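Local coordinates for protein Cyclo(L-leucyl-L-leucyl) synthase (Staphylococcus haemolyticus, PDB 6EZ3) that catalyses the ATP-independent formation of cyclodipeptides, including cyclo(L-Leu-L-Leu), from aminoacyl-tRNAs such as leucyl-tRNA(Leu), at residues Ile125-Phe135 against Ala169-Leu180. Sequence-based numbering, arbitrary orientation.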
loop_
_atom_site.group_PDB
_atom_site.type_symbol
_atom_site.label_atom_id
_atom_site.label_comp_id
_atom_site.label_asym_id
_atom_site.label_seq_id
_atom_site.Cartn_x
_atom_site.Cartn_y
_atom_site.Cartn_z
ATOM N N ILE A 125 -14.044 3.113 -7.076
ATOM C CA ILE A 125 -13.333 1.840 -7.251
ATOM C C ILE A 125 -14.318 0.668 -7.101
ATOM O O ILE A 125 -14.344 -0.184 -7.982
ATOM C CB ILE A 125 -12.104 1.708 -6.303
ATOM C CG1 ILE A 125 -10.976 2.665 -6.708
ATOM C CG2 ILE A 125 -11.587 0.270 -6.237
ATOM C CD1 ILE A 125 -10.023 2.977 -5.592
ATOM N N VAL A 126 -15.124 0.625 -6.004
ATOM C CA VAL A 126 -16.102 -0.453 -5.770
ATOM C C VAL A 126 -17.119 -0.537 -6.924
ATOM O O VAL A 126 -17.447 -1.648 -7.361
ATOM C CB VAL A 126 -16.771 -0.375 -4.377
ATOM C CG1 VAL A 126 -17.922 -1.357 -4.250
ATOM C CG2 VAL A 126 -15.756 -0.655 -3.292
ATOM N N ASP A 127 -17.564 0.628 -7.453
ATOM C CA ASP A 127 -18.502 0.674 -8.568
ATOM C C ASP A 127 -17.922 -0.117 -9.752
ATOM O O ASP A 127 -18.592 -1.014 -10.265
ATOM C CB ASP A 127 -18.830 2.129 -8.957
ATOM C CG ASP A 127 -19.665 2.900 -7.945
ATOM O OD1 ASP A 127 -20.328 2.245 -7.090
ATOM O OD2 ASP A 127 -19.672 4.167 -8.014
ATOM N N GLN A 128 -16.643 0.150 -10.107
ATOM C CA GLN A 128 -15.909 -0.538 -11.178
ATOM C C GLN A 128 -15.743 -2.035 -10.863
ATOM O O GLN A 128 -15.896 -2.875 -11.746
ATOM C CB GLN A 128 -14.543 0.128 -11.418
ATOM C CG GLN A 128 -14.436 0.857 -12.739
ATOM C CD GLN A 128 -15.564 1.817 -12.962
ATOM O OE1 GLN A 128 -16.379 1.623 -13.855
ATOM N NE2 GLN A 128 -15.659 2.860 -12.145
ATOM N N PHE A 129 -15.488 -2.367 -9.599
ATOM C CA PHE A 129 -15.327 -3.751 -9.192
ATOM C C PHE A 129 -16.587 -4.575 -9.469
ATOM O O PHE A 129 -16.480 -5.742 -9.861
ATOM C CB PHE A 129 -14.913 -3.822 -7.727
ATOM C CG PHE A 129 -14.685 -5.225 -7.225
ATOM C CD1 PHE A 129 -15.702 -5.929 -6.585
ATOM C CD2 PHE A 129 -13.455 -5.846 -7.391
ATOM C CE1 PHE A 129 -15.491 -7.232 -6.127
ATOM C CE2 PHE A 129 -13.238 -7.141 -6.913
ATOM C CZ PHE A 129 -14.258 -7.826 -6.283
ATOM N N ASN A 130 -17.771 -3.956 -9.286
ATOM C CA ASN A 130 -19.063 -4.598 -9.522
ATOM C C ASN A 130 -19.506 -4.541 -11.013
ATOM O O ASN A 130 -19.980 -5.543 -11.553
ATOM C CB ASN A 130 -20.109 -4.021 -8.584
ATOM C CG ASN A 130 -19.771 -4.172 -7.101
ATOM O OD1 ASN A 130 -19.373 -5.252 -6.615
ATOM N ND2 ASN A 130 -19.988 -3.102 -6.333
ATOM N N THR A 131 -19.292 -3.396 -11.679
ATOM C CA THR A 131 -19.635 -3.205 -13.085
ATOM C C THR A 131 -18.599 -3.881 -14.005
ATOM O O THR A 131 -18.934 -4.906 -14.597
ATOM C CB THR A 131 -19.899 -1.719 -13.412
ATOM O OG1 THR A 131 -18.716 -0.958 -13.215
ATOM C CG2 THR A 131 -21.046 -1.124 -12.592
ATOM N N ASP A 132 -17.356 -3.337 -14.108
ATOM C CA ASP A 132 -16.249 -3.881 -14.930
ATOM C C ASP A 132 -15.791 -5.268 -14.453
ATOM O O ASP A 132 -15.294 -5.430 -13.334
ATOM C CB ASP A 132 -15.057 -2.899 -15.024
ATOM C CG ASP A 132 -14.101 -3.134 -16.184
ATOM O OD1 ASP A 132 -13.655 -2.136 -16.796
ATOM O OD2 ASP A 132 -13.794 -4.314 -16.479
ATOM N N SER A 133 -15.980 -6.264 -15.320
ATOM C CA SER A 133 -15.670 -7.681 -15.091
ATOM C C SER A 133 -14.176 -7.941 -15.130
ATOM O O SER A 133 -13.673 -8.792 -14.387
ATOM C CB SER A 133 -16.368 -8.551 -16.141
ATOM O OG SER A 133 -17.594 -7.990 -16.597
ATOM N N ASN A 134 -13.478 -7.222 -16.032
ATOM C CA ASN A 134 -12.032 -7.321 -16.241
ATOM C C ASN A 134 -11.288 -6.831 -14.981
ATOM O O ASN A 134 -10.366 -7.504 -14.510
ATOM C CB ASN A 134 -11.623 -6.546 -17.513
ATOM C CG ASN A 134 -10.142 -6.481 -17.802
ATOM O OD1 ASN A 134 -9.378 -7.416 -17.530
ATOM N ND2 ASN A 134 -9.708 -5.372 -18.395
ATOM N N PHE A 135 -11.736 -5.688 -14.419
ATOM C CA PHE A 135 -11.174 -5.088 -13.222
ATOM C C PHE A 135 -11.352 -6.021 -12.045
ATOM O O PHE A 135 -10.372 -6.263 -11.339
ATOM C CB PHE A 135 -11.787 -3.711 -12.960
ATOM C CG PHE A 135 -11.379 -3.087 -11.646
ATOM C CD1 PHE A 135 -10.091 -2.601 -11.457
ATOM C CD2 PHE A 135 -12.291 -2.949 -10.612
ATOM C CE1 PHE A 135 -9.715 -2.031 -10.240
ATOM C CE2 PHE A 135 -11.917 -2.372 -9.403
ATOM C CZ PHE A 135 -10.635 -1.910 -9.229
ATOM N N ALA A 169 -10.314 -9.721 -1.653
ATOM C CA ALA A 169 -10.317 -8.529 -2.507
ATOM C C ALA A 169 -10.717 -7.259 -1.747
ATOM O O ALA A 169 -10.358 -6.161 -2.171
ATOM C CB ALA A 169 -11.234 -8.741 -3.703
ATOM N N GLN A 170 -11.434 -7.410 -0.620
ATOM C CA GLN A 170 -11.882 -6.294 0.234
ATOM C C GLN A 170 -10.688 -5.429 0.696
ATOM O O GLN A 170 -10.824 -4.208 0.791
ATOM C CB GLN A 170 -12.692 -6.809 1.458
ATOM C CG GLN A 170 -13.913 -7.691 1.145
ATOM C CD GLN A 170 -15.040 -6.942 0.477
ATOM O OE1 GLN A 170 -15.855 -6.273 1.130
ATOM N NE2 GLN A 170 -15.119 -7.046 -0.839
ATOM N N TYR A 171 -9.528 -6.092 0.952
ATOM C CA TYR A 171 -8.227 -5.537 1.330
ATOM C C TYR A 171 -7.712 -4.712 0.165
ATOM O O TYR A 171 -7.436 -3.540 0.349
ATOM C CB TYR A 171 -7.266 -6.702 1.616
ATOM C CG TYR A 171 -5.827 -6.339 1.914
ATOM C CD1 TYR A 171 -4.880 -6.261 0.893
ATOM C CD2 TYR A 171 -5.376 -6.224 3.227
ATOM C CE1 TYR A 171 -3.538 -5.980 1.167
ATOM C CE2 TYR A 171 -4.035 -5.960 3.514
ATOM C CZ TYR A 171 -3.117 -5.822 2.482
ATOM O OH TYR A 171 -1.787 -5.551 2.776
ATOM N N VAL A 172 -7.594 -5.326 -1.037
ATOM C CA VAL A 172 -7.133 -4.713 -2.293
ATOM C C VAL A 172 -7.903 -3.426 -2.533
ATOM O O VAL A 172 -7.285 -2.368 -2.671
ATOM C CB VAL A 172 -7.228 -5.675 -3.516
ATOM C CG1 VAL A 172 -6.756 -5.007 -4.804
ATOM C CG2 VAL A 172 -6.457 -6.960 -3.270
ATOM N N LEU A 173 -9.246 -3.519 -2.542
ATOM C CA LEU A 173 -10.173 -2.398 -2.751
ATOM C C LEU A 173 -9.946 -1.248 -1.791
ATOM O O LEU A 173 -9.958 -0.102 -2.222
ATOM C CB LEU A 173 -11.631 -2.874 -2.675
ATOM C CG LEU A 173 -12.068 -3.838 -3.778
ATOM C CD1 LEU A 173 -13.309 -4.576 -3.380
ATOM C CD2 LEU A 173 -12.260 -3.120 -5.098
ATOM N N ALA A 174 -9.717 -1.564 -0.499
ATOM C CA ALA A 174 -9.480 -0.602 0.577
ATOM C C ALA A 174 -8.113 0.084 0.490
ATOM O O ALA A 174 -8.003 1.260 0.846
ATOM C CB ALA A 174 -9.640 -1.277 1.919
ATOM N N GLU A 175 -7.078 -0.650 0.020
ATOM C CA GLU A 175 -5.682 -0.204 -0.154
ATOM C C GLU A 175 -5.508 0.728 -1.378
ATOM O O GLU A 175 -4.724 1.669 -1.335
ATOM C CB GLU A 175 -4.791 -1.463 -0.284
ATOM C CG GLU A 175 -3.291 -1.254 -0.392
ATOM C CD GLU A 175 -2.486 -2.544 -0.389
ATOM O OE1 GLU A 175 -2.225 -3.064 0.717
ATOM O OE2 GLU A 175 -2.110 -3.038 -1.477
ATOM N N LEU A 176 -6.279 0.454 -2.440
ATOM C CA LEU A 176 -6.282 1.087 -3.760
ATOM C C LEU A 176 -6.394 2.602 -3.781
ATOM O O LEU A 176 -5.621 3.217 -4.530
ATOM C CB LEU A 176 -7.342 0.486 -4.677
ATOM C CG LEU A 176 -6.777 0.089 -6.029
ATOM C CD1 LEU A 176 -6.262 -1.324 -6.014
ATOM C CD2 LEU A 176 -7.740 0.329 -7.127
ATOM N N PRO A 177 -7.264 3.252 -2.983
ATOM C CA PRO A 177 -7.324 4.729 -3.032
ATOM C C PRO A 177 -5.990 5.455 -2.844
ATOM O O PRO A 177 -5.789 6.486 -3.502
ATOM C CB PRO A 177 -8.342 5.073 -1.956
ATOM C CG PRO A 177 -9.299 3.879 -2.017
ATOM C CD PRO A 177 -8.316 2.722 -2.099
ATOM N N PHE A 178 -5.040 4.866 -2.047
ATOM C CA PHE A 178 -3.676 5.407 -1.818
ATOM C C PHE A 178 -2.736 5.211 -3.027
ATOM O O PHE A 178 -1.742 5.909 -3.184
ATOM C CB PHE A 178 -3.065 4.812 -0.554
ATOM C CG PHE A 178 -3.840 5.202 0.670
ATOM C CD1 PHE A 178 -4.755 4.324 1.244
ATOM C CD2 PHE A 178 -3.725 6.481 1.209
ATOM C CE1 PHE A 178 -5.545 4.722 2.340
ATOM C CE2 PHE A 178 -4.497 6.867 2.313
ATOM C CZ PHE A 178 -5.384 5.977 2.881
ATOM N N PHE A 179 -3.082 4.292 -3.891
ATOM C CA PHE A 179 -2.285 3.993 -5.082
ATOM C C PHE A 179 -2.654 4.879 -6.276
ATOM O O PHE A 179 -1.786 5.169 -7.122
ATOM C CB PHE A 179 -2.440 2.499 -5.453
ATOM C CG PHE A 179 -1.645 1.584 -4.558
ATOM C CD1 PHE A 179 -0.429 1.087 -4.962
ATOM C CD2 PHE A 179 -2.092 1.267 -3.285
ATOM C CE1 PHE A 179 0.303 0.256 -4.130
ATOM C CE2 PHE A 179 -1.342 0.452 -2.455
ATOM C CZ PHE A 179 -0.151 -0.047 -2.882
ATOM N N LEU A 180 -3.947 5.299 -6.331
ATOM C CA LEU A 180 -4.493 6.116 -7.404
ATOM C C LEU A 180 -4.375 7.625 -7.147
ATOM O O LEU A 180 -3.927 8.355 -8.037
ATOM C CB LEU A 180 -5.944 5.714 -7.695
ATOM C CG LEU A 180 -6.214 4.267 -8.134
ATOM C CD1 LEU A 180 -7.684 3.992 -8.166
ATOM C CD2 LEU A 180 -5.670 4.001 -9.502
#
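Ile125 meets Leu173, Leu176, Pro177 and Leu180 through two separate branches. CG2, held anti to the backbone N, lies 3.6 Å from Leu173 CD2, the two side chains sliding past each other in opposite senses. The other branch runs out to CD1, which rests against Leu176, Pro177 and Leu180: CD1 is 3.8 Å from Pro177 CG, and it meets Leu180 CD1 tip to tip at 3.6 Å. One turn on, Phe129 has CG anti to the backbone N (chi1 -178°), which presents its ring to Leu173. Leu173 CD1 sits over the ring centre, 4.1 Å from the centroid of Phe129 and 7° off the normal, a CH-pi contact; Phe129 CZ also approaches Ala169 CB at 4.1 Å. Beyond Asp132, whose OD2 caps the next helix by accepting from Phe135 N, the ring of Phe135 receives Leu176 CD2 at its edge, 4.2 Å from CZ. No hydrogen bond crosses the interface, and all eight touching residues are buried, so apolar packing alone joins the segments. The axes of 125-131 and 169-175 run at 139°, 10.6 Å apart at closest approach. Segment 169-180 includes Tyr171 to Glu175, a probable substrate-binding stretch by analogy with relatives; Leu173, one of these residues, also touches Tyr122 of helix 116-131. Phe129 packs further on Lys136 and Cys139 of helix 133-149, while Phe135 and Leu176 both reach Leu201 of helix 200-206, another probable substrate-site residue. The contact therefore links helices 116-131 and 133-149 to helices 162-175 and 177-181, with helix 200-206 alongside.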